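Local coordinates for A-type flavoprotein (PDB 2Q9U) that probably scavenges dioxygen in a human parasite, passing electrons from bound FMN to a mu-oxo-diiron centre where the gas is reduced, at residues V17-V20 with G21-W25; V148-L151 with H152-S156; K197-A201 with N202-L206. One frame throughout, in Å; residues are numbered along the deposited sequence.

Contact 1: residues V17-V20 with G21-W25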
loop_
_atom_site.group_PDB
_atom_site.type_symbol
_atom_site.label_atom_id
_atom_site.label_comp_id
_atom_site.label_asym_id
_atom_site.label_seq_id
_atom_site.Cartn_x
_atom_site.Cartn_y
_atom_site.Cartn_z
ATOM N N VAL A 17 11.609 -8.302 38.930
ATOM C CA VAL A 17 11.954 -8.298 37.479
ATOM C C VAL A 17 10.946 -7.418 36.750
ATOM O O VAL A 17 9.743 -7.680 36.786
ATOM C CB VAL A 17 12.064 -9.727 36.848
ATOM C CG1 VAL A 17 12.518 -9.671 35.368
ATOM C CG2 VAL A 17 13.028 -10.660 37.662
ATOM N N TYR A 18 11.445 -6.348 36.139
ATOM C CA TYR A 18 10.608 -5.306 35.560
ATOM C C TYR A 18 10.781 -5.252 34.056
ATOM O O TYR A 18 11.911 -5.340 33.558
ATOM C CB TYR A 18 10.967 -3.942 36.148
ATOM C CG TYR A 18 10.707 -3.806 37.638
ATOM C CD1 TYR A 18 11.540 -4.415 38.571
ATOM C CD2 TYR A 18 9.636 -3.057 38.101
ATOM C CE1 TYR A 18 11.295 -4.287 39.962
ATOM C CE2 TYR A 18 9.380 -2.920 39.494
ATOM C CZ TYR A 18 10.227 -3.531 40.402
ATOM O OH TYR A 18 10.011 -3.416 41.763
ATOM N N TRP A 19 9.668 -5.079 33.351
ATOM C CA TRP A 19 9.715 -4.810 31.909
ATOM C C TRP A 19 10.097 -3.370 31.689
ATOM O O TRP A 19 9.424 -2.441 32.171
ATOM C CB TRP A 19 8.371 -5.136 31.264
ATOM C CG TRP A 19 8.291 -4.927 29.804
ATOM C CD1 TRP A 19 8.617 -5.829 28.823
ATOM C CD2 TRP A 19 7.838 -3.745 29.133
ATOM N NE1 TRP A 19 8.387 -5.280 27.588
ATOM C CE2 TRP A 19 7.911 -4.001 27.747
ATOM C CE3 TRP A 19 7.361 -2.499 29.577
ATOM C CZ2 TRP A 19 7.514 -3.062 26.785
ATOM C CZ3 TRP A 19 6.977 -1.544 28.621
ATOM C CH2 TRP A 19 7.055 -1.839 27.240
ATOM N N VAL A 20 11.198 -3.171 30.965
ATOM C CA VAL A 20 11.656 -1.820 30.639
ATOM C C VAL A 20 11.877 -1.686 29.097
ATOM O O VAL A 20 12.700 -0.907 28.646
ATOM C CB VAL A 20 12.924 -1.439 31.429
ATOM C CG1 VAL A 20 12.608 -1.302 32.959
ATOM C CG2 VAL A 20 14.090 -2.412 31.138
ATOM N N GLY A 21 11.105 -2.455 28.322
ATOM C CA GLY A 21 11.250 -2.460 26.871
ATOM C C GLY A 21 10.413 -1.367 26.243
ATOM O O GLY A 21 9.999 -0.416 26.904
ATOM N N ILE A 22 10.128 -1.522 24.963
ATOM C CA ILE A 22 9.229 -0.580 24.292
ATOM C C ILE A 22 8.289 -1.346 23.386
ATOM O O ILE A 22 8.636 -2.413 22.874
ATOM C CB ILE A 22 9.969 0.545 23.506
ATOM C CG1 ILE A 22 10.647 0.033 22.212
ATOM C CG2 ILE A 22 11.003 1.309 24.404
ATOM C CD1 ILE A 22 9.730 0.100 20.931
ATOM N N VAL A 23 7.101 -0.796 23.194
ATOM C CA VAL A 23 6.156 -1.387 22.236
ATOM C C VAL A 23 6.265 -0.566 20.977
ATOM O O VAL A 23 6.155 0.679 21.016
ATOM C CB VAL A 23 4.687 -1.398 22.748
ATOM C CG1 VAL A 23 3.780 -2.075 21.675
ATOM C CG2 VAL A 23 4.565 -2.209 24.079
ATOM N N ASP A 24 6.548 -1.253 19.869
ATOM C CA ASP A 24 6.673 -0.595 18.564
ATOM C C ASP A 24 5.299 -0.721 17.870
ATOM O O ASP A 24 5.041 -1.633 17.065
ATOM C CB ASP A 24 7.816 -1.216 17.739
ATOM C CG ASP A 24 8.206 -0.374 16.526
ATOM O OD1 ASP A 24 7.416 0.499 16.119
ATOM O OD2 ASP A 24 9.282 -0.638 15.922
ATOM N N TRP A 25 4.414 0.198 18.222
ATOM C CA TRP A 25 3.036 0.215 17.707
ATOM C C TRP A 25 2.983 0.368 16.176
ATOM O O TRP A 25 2.135 -0.226 15.512
ATOM C CB TRP A 25 2.257 1.356 18.375
ATOM C CG TRP A 25 2.031 1.127 19.871
ATOM C CD1 TRP A 25 2.709 1.711 20.922
ATOM C CD2 TRP A 25 1.080 0.232 20.456
ATOM N NE1 TRP A 25 2.220 1.235 22.121
ATOM C CE2 TRP A 25 1.205 0.345 21.861
ATOM C CE3 TRP A 25 0.112 -0.648 19.925
ATOM C CZ2 TRP A 25 0.405 -0.377 22.739
ATOM C CZ3 TRP A 25 -0.689 -1.365 20.812
ATOM C CH2 TRP A 25 -0.529 -1.234 22.193
#
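Trp19 lays its indole over the backbone of Gly21, a compact example of an aromatic ring packed against a glycine two residues further on. The face contact comes first. CG stands anti to the backbone N of Trp19 (chi1 -179°), which sends the ring forward along the chain. Gly21 N then lies 3.5 Å above the ring plane, over its centre. Gly21 CA makes a CH-pi contact, 4.0 Å from the centroid of the six-membered ring and 24° off its normal. At the far end of the ring, Trp19 CH2 comes within 3.3 Å of Gly21 O, which lies over the same ring system.

The apolar contact is smaller: Val23 CG2 meets Trp19 CH2 at 4.0 Å, approaching obliquely.

No hydrogen bond joins the two halves, although each bonds to strand 39-46. Trp19 NE1 is taken by Asn42 OD1, and Arg182 adds a cation-pi partner to the indole. The buried Val20 O, in contrast, finds no partner in the model.

Strand 17-24 is interrupted at Val20 and Gly21, and the chemistry implies that the indole packs over this break by dispersion and CH-pi contact, held at its nitrogen by the neighbouring strand.

Contact 2: residues V148-L151 with H152-S156. With FMN (flavin mononucleotide), chain F; FEO (mu-oxo-diiron), chain G.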
loop_
_atom_site.group_PDB
_atom_site.type_symbol
_atom_site.label_atom_id
_atom_site.label_comp_id
_atom_site.label_asym_id
_atom_site.label_seq_id
_atom_site.Cartn_x
_atom_site.Cartn_y
_atom_site.Cartn_z
ATOM N N VAL A 148 23.154 -20.204 21.884
ATOM C CA VAL A 148 22.323 -20.930 20.916
ATOM C C VAL A 148 22.783 -20.483 19.507
ATOM O O VAL A 148 22.049 -19.819 18.800
ATOM C CB VAL A 148 20.791 -20.710 21.172
ATOM C CG1 VAL A 148 20.297 -21.413 22.510
ATOM C CG2 VAL A 148 20.444 -19.226 21.209
ATOM N N PRO A 149 24.026 -20.825 19.107
ATOM C CA PRO A 149 24.516 -20.299 17.824
ATOM C C PRO A 149 23.641 -20.715 16.647
ATOM O O PRO A 149 23.182 -21.851 16.588
ATOM C CB PRO A 149 25.917 -20.920 17.691
ATOM C CG PRO A 149 25.908 -22.097 18.602
ATOM C CD PRO A 149 25.049 -21.665 19.761
ATOM N N LEU A 150 23.409 -19.756 15.750
ATOM C CA LEU A 150 22.493 -19.867 14.618
ATOM C C LEU A 150 21.051 -20.155 15.034
ATOM O O LEU A 150 20.315 -20.850 14.333
ATOM C CB LEU A 150 22.997 -20.826 13.521
ATOM C CG LEU A 150 24.253 -20.395 12.751
ATOM C CD1 LEU A 150 24.639 -21.507 11.783
ATOM C CD2 LEU A 150 24.070 -19.044 11.994
ATOM N N LEU A 151 20.644 -19.581 16.170
ATOM C CA LEU A 151 19.235 -19.526 16.550
ATOM C C LEU A 151 18.908 -18.105 17.014
ATOM O O LEU A 151 18.626 -17.895 18.198
ATOM C CB LEU A 151 18.911 -20.558 17.665
ATOM C CG LEU A 151 17.427 -20.861 17.925
ATOM C CD1 LEU A 151 16.847 -21.593 16.717
ATOM C CD2 LEU A 151 17.245 -21.715 19.225
ATOM N N HIS A 152 18.940 -17.126 16.096
ATOM C CA HIS A 152 19.186 -17.336 14.663
ATOM C C HIS A 152 20.525 -16.736 14.157
ATOM O O HIS A 152 20.834 -16.845 12.957
ATOM C CB HIS A 152 18.013 -16.737 13.857
ATOM C CG HIS A 152 17.914 -15.256 13.989
ATOM N ND1 HIS A 152 18.274 -14.392 12.976
ATOM C CD2 HIS A 152 17.553 -14.478 15.042
ATOM C CE1 HIS A 152 18.113 -13.144 13.389
ATOM N NE2 HIS A 152 17.685 -13.173 14.643
ATOM N N TRP A 153 21.297 -16.077 15.037
ATOM C CA TRP A 153 22.618 -15.540 14.640
ATOM C C TRP A 153 23.738 -16.334 15.340
ATOM O O TRP A 153 23.463 -17.002 16.355
ATOM C CB TRP A 153 22.710 -14.044 14.979
ATOM C CG TRP A 153 22.219 -13.129 13.891
ATOM C CD1 TRP A 153 21.418 -13.458 12.815
ATOM C CD2 TRP A 153 22.471 -11.722 13.780
ATOM N NE1 TRP A 153 21.184 -12.348 12.045
ATOM C CE2 TRP A 153 21.814 -11.269 12.610
ATOM C CE3 TRP A 153 23.207 -10.808 14.541
ATOM C CZ2 TRP A 153 21.860 -9.932 12.197
ATOM C CZ3 TRP A 153 23.258 -9.468 14.121
ATOM C CH2 TRP A 153 22.588 -9.055 12.968
ATOM N N PRO A 154 24.992 -16.260 14.821
ATOM C CA PRO A 154 26.137 -16.876 15.532
ATOM C C PRO A 154 26.277 -16.407 16.982
ATOM O O PRO A 154 26.704 -17.192 17.834
ATOM C CB PRO A 154 27.355 -16.441 14.691
ATOM C CG PRO A 154 26.788 -16.284 13.301
ATOM C CD PRO A 154 25.425 -15.628 13.556
ATOM N N ASP A 155 25.896 -15.154 17.268
ATOM C CA ASP A 155 25.998 -14.591 18.633
ATOM C C ASP A 155 24.812 -14.858 19.570
ATOM O O ASP A 155 24.828 -14.411 20.736
ATOM C CB ASP A 155 26.159 -13.068 18.550
ATOM C CG ASP A 155 25.103 -12.424 17.676
ATOM O OD1 ASP A 155 23.937 -12.329 18.089
ATOM O OD2 ASP A 155 25.441 -12.048 16.536
ATOM N N SER A 156 23.757 -15.502 19.066
ATOM C CA SER A 156 22.505 -15.645 19.822
ATOM C C SER A 156 22.723 -16.446 21.116
ATOM O O SER A 156 23.409 -17.471 21.118
ATOM C CB SER A 156 21.401 -16.280 18.968
ATOM O OG SER A 156 21.155 -15.458 17.826
HETATM N N1 FMN F . 24.018 -13.331 7.087
HETATM C C2 FMN F . 24.567 -14.405 6.452
HETATM O O2 FMN F . 25.779 -14.403 6.180
HETATM N N3 FMN F . 23.781 -15.499 6.145
HETATM C C4 FMN F . 22.425 -15.516 6.432
HETATM O O4 FMN F . 21.762 -16.461 6.008
HETATM C C4A FMN F . 21.848 -14.406 7.075
HETATM N N5 FMN F . 20.502 -14.371 7.424
HETATM C C5A FMN F . 19.995 -13.249 8.071
HETATM C C6 FMN F . 18.643 -13.196 8.426
HETATM C C7 FMN F . 18.109 -12.069 9.076
HETATM C C7M FMN F . 16.704 -12.156 9.611
HETATM C C8 FMN F . 18.930 -10.986 9.385
HETATM C C8M FMN F . 18.377 -9.715 9.982
HETATM C C9 FMN F . 20.279 -11.037 9.037
HETATM C C9A FMN F . 20.820 -12.159 8.383
HETATM N N10 FMN F . 22.167 -12.199 8.028
HETATM C C10 FMN F . 22.676 -13.319 7.406
HETATM C "C1'" FMN F . 23.100 -11.065 8.332
HETATM C "C2'" FMN F . 22.920 -9.889 7.375
HETATM O "O2'" FMN F . 23.325 -10.205 6.045
HETATM C "C3'" FMN F . 23.683 -8.725 8.012
HETATM O "O3'" FMN F . 22.906 -8.270 9.110
HETATM C "C4'" FMN F . 23.942 -7.551 7.091
HETATM O "O4'" FMN F . 24.863 -6.664 7.711
HETATM C "C5'" FMN F . 22.665 -6.776 6.787
HETATM O "O5'" FMN F . 22.930 -5.839 5.758
HETATM P P FMN F . 22.070 -4.500 5.709
HETATM O O1P FMN F . 22.296 -3.918 4.324
HETATM O O2P FMN F . 20.634 -4.878 5.931
HETATM O O3P FMN F . 22.509 -3.516 6.780
HETATM FE FE1 FEO G . 14.802 -9.640 17.373
HETATM FE FE2 FEO G . 17.356 -11.367 15.811
HETATM O O FEO G . 16.522 -9.715 16.700
#
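Val148 and Ser156 close the loop that carries an iron ligand, and backbone bonds define its shape. Val148 N donates to Ser156 O at 2.8 Å, continuing the pairing of the two strands that the loop connects. Further along the loop, Leu150 N reaches Trp153 O, also at 2.8 Å, from above the carbonyl plane. Ser156 N comes to the same oxygen from the opposite face, so one acceptor ties a type II turn (Val148 to Leu151) to a type I turn (Trp153 to Ser156). Ser156 OG accepts from Trp153 N at 2.9 Å, and the Leu151-His152 peptide between the turns is cis.

Apolar contact is modest: Leu150 CD2 sits 4.0 Å from Pro154 CD.

Cofactor contacts are made by His152 and Trp153. His152 NE2 binds one iron at 2.2 Å; His85, Glu87 and Asp171 bind the same cluster. Trp153 NE1 comes within 3.4 Å of C9 of an FMN held by the third subunit; the flavin lies at the edge of the indole, with C8 in its plane, and Trp352 of that subunit meets the indole edge-to-face.

The loop links strands 142-147 and 157-161, with helices 208-219 and 189-204 packed on Leu151 and helix 110-120 on Pro154.

Contact 3: residues K197-A201 with N202-L206. With NO3 (nitrate ion), chain C.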
loop_
_atom_site.group_PDB
_atom_site.type_symbol
_atom_site.label_atom_id
_atom_site.label_comp_id
_atom_site.label_asym_id
_atom_site.label_seq_id
_atom_site.Cartn_x
_atom_site.Cartn_y
_atom_site.Cartn_z
ATOM N N LYS A 197 3.930 -18.862 15.718
ATOM C CA LYS A 197 4.178 -19.686 14.511
ATOM C C LYS A 197 4.665 -18.871 13.319
ATOM O O LYS A 197 5.558 -19.307 12.566
ATOM C CB LYS A 197 2.928 -20.472 14.110
ATOM C CG LYS A 197 2.604 -21.626 15.042
ATOM C CD LYS A 197 1.279 -22.288 14.607
ATOM C CE LYS A 197 0.791 -23.305 15.614
ATOM N NZ LYS A 197 -0.576 -23.856 15.272
ATOM N N GLU A 198 4.102 -17.676 13.135
ATOM C CA GLU A 198 4.562 -16.843 12.025
ATOM C C GLU A 198 6.042 -16.474 12.246
ATOM O O GLU A 198 6.850 -16.442 11.298
ATOM C CB GLU A 198 3.690 -15.582 11.883
ATOM C CG GLU A 198 3.874 -14.866 10.535
ATOM C CD GLU A 198 3.040 -13.606 10.451
ATOM O OE1 GLU A 198 3.284 -12.693 11.263
ATOM O OE2 GLU A 198 2.141 -13.537 9.590
ATOM N N TYR A 199 6.383 -16.159 13.495
ATOM C CA TYR A 199 7.782 -15.808 13.815
ATOM C C TYR A 199 8.717 -16.996 13.538
ATOM O O TYR A 199 9.782 -16.853 12.900
ATOM C CB TYR A 199 7.896 -15.369 15.272
ATOM C CG TYR A 199 9.236 -14.784 15.582
ATOM C CD1 TYR A 199 10.322 -15.607 15.913
ATOM C CD2 TYR A 199 9.425 -13.391 15.562
ATOM C CE1 TYR A 199 11.585 -15.062 16.214
ATOM C CE2 TYR A 199 10.670 -12.835 15.869
ATOM C CZ TYR A 199 11.748 -13.678 16.186
ATOM O OH TYR A 199 12.967 -13.097 16.475
ATOM N N THR A 200 8.320 -18.169 14.015
ATOM C CA THR A 200 9.094 -19.403 13.796
ATOM C C THR A 200 9.341 -19.657 12.304
ATOM O O THR A 200 10.483 -19.884 11.867
ATOM C CB THR A 200 8.380 -20.621 14.391
ATOM O OG1 THR A 200 8.064 -20.349 15.756
ATOM C CG2 THR A 200 9.304 -21.838 14.329
ATOM N N ALA A 201 8.254 -19.614 11.530
ATOM C CA ALA A 201 8.308 -19.850 10.090
ATOM C C ALA A 201 9.255 -18.879 9.378
ATOM O O ALA A 201 10.041 -19.297 8.515
ATOM C CB ALA A 201 6.843 -19.737 9.482
ATOM N N ASN A 202 9.205 -17.592 9.755
ATOM C CA ASN A 202 9.912 -16.526 9.017
ATOM C C ASN A 202 11.331 -16.255 9.455
ATOM O O ASN A 202 12.130 -15.784 8.663
ATOM C CB ASN A 202 9.151 -15.204 9.109
ATOM C CG ASN A 202 7.974 -15.158 8.158
ATOM O OD1 ASN A 202 8.114 -14.758 7.005
ATOM N ND2 ASN A 202 6.808 -15.570 8.642
ATOM N N ILE A 203 11.626 -16.512 10.723
ATOM C CA ILE A 203 12.939 -16.160 11.286
ATOM C C ILE A 203 13.763 -17.422 11.533
ATOM O O ILE A 203 14.974 -17.455 11.267
ATOM C CB ILE A 203 12.804 -15.312 12.572
ATOM C CG1 ILE A 203 11.857 -14.101 12.338
ATOM C CG2 ILE A 203 14.207 -14.903 13.131
ATOM C CD1 ILE A 203 12.283 -13.196 11.197
ATOM N N LEU A 204 13.091 -18.471 11.991
ATOM C CA LEU A 204 13.796 -19.647 12.476
ATOM C C LEU A 204 13.728 -20.836 11.544
ATOM O O LEU A 204 14.300 -21.895 11.850
ATOM C CB LEU A 204 13.267 -20.029 13.879
ATOM C CG LEU A 204 13.298 -18.962 14.999
ATOM C CD1 LEU A 204 12.576 -19.479 16.264
ATOM C CD2 LEU A 204 14.704 -18.485 15.348
ATOM N N GLY A 205 13.022 -20.680 10.424
ATOM C CA GLY A 205 12.584 -21.846 9.611
ATOM C C GLY A 205 13.720 -22.800 9.247
ATOM O O GLY A 205 13.524 -24.016 9.193
ATOM N N LEU A 206 14.902 -22.248 8.980
ATOM C CA LEU A 206 16.052 -23.046 8.542
ATOM C C LEU A 206 16.912 -23.570 9.714
ATOM O O LEU A 206 17.945 -24.234 9.479
ATOM C CB LEU A 206 16.943 -22.254 7.566
ATOM C CG LEU A 206 17.704 -20.997 8.021
ATOM C CD1 LEU A 206 18.724 -20.618 6.972
ATOM C CD2 LEU A 206 16.792 -19.776 8.273
HETATM N N NO3 C . 14.257 -10.784 14.532
HETATM O O1 NO3 C . 13.443 -10.663 13.426
HETATM O O2 NO3 C . 13.776 -10.351 15.740
HETATM O O3 NO3 C . 15.505 -11.369 14.476
#
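Asn202 grips Glu198 O twice, once with its side chain and once with its backbone. ND2 donates at 2.8 Å in a nearly straight bond (173°), and the acceptor lies in the plane of the Asn202 amide; the backbone N reaches the same oxygen at 3.0 Å from the opposite face of the carbonyl plane. With chi1 at -79°, CG sits beside the residue's own N, which turns the amide back along the helix. ND2 also donates to Thr299 O, and OD1 is bonded to Tyr332 OH, so this buried amide has several partners and joins the helix to residues of the flavodoxin part of the chain.

The next bonds, Ile203 N to Tyr199 O at 2.9 Å and Leu204 N to Thr200 O, are the i to i+4 links of helix 189-204, which belongs to the metallo-beta-lactamase-like domain. The helix widens into a pi-type turn at 202-204, and the buried Ala201 O has no partner in the model.

Outside the backbone, Ile203 covers one face of Tyr199: CG1 lies 3.8 Å from the ring centroid, almost on the normal, in a CH-pi contact. Leu204 CG adds a looser, oblique touch on CE1. With CG anti to its backbone N (chi1 -170°), Tyr199 carries its hydroxyl toward the diiron centre, where a nitrate, probably from the crystallisation liquor, has its O2 3.0 Å from Tyr199 OH. Ile203 CD1 flanks the same ion, and His31 NE2 hydrogen-bonds it.

Overall arrangement
Along the chain the three contacts follow in series, from strand 17-24, through the loop between strands 142-147 and 157-161, to helix 189-204. Contact 1 belongs to the seven-stranded sheet, whereas contact 2 joins two strands of the six-stranded sheet. Contact 1 stands apart, its centre about 23 Å from each of the others. Contacts 2 and 3, with centres about 14 Å apart, touch: His152 and Leu151 pack on Ile203 and Leu204. Both flank the diiron site, since His152 binds an iron and the Tyr199 side chain lies about 4 Å from the cluster. Contact 2 also meets the flavin supplied by a third subunit, consistent with electron transfer across the subunit interface.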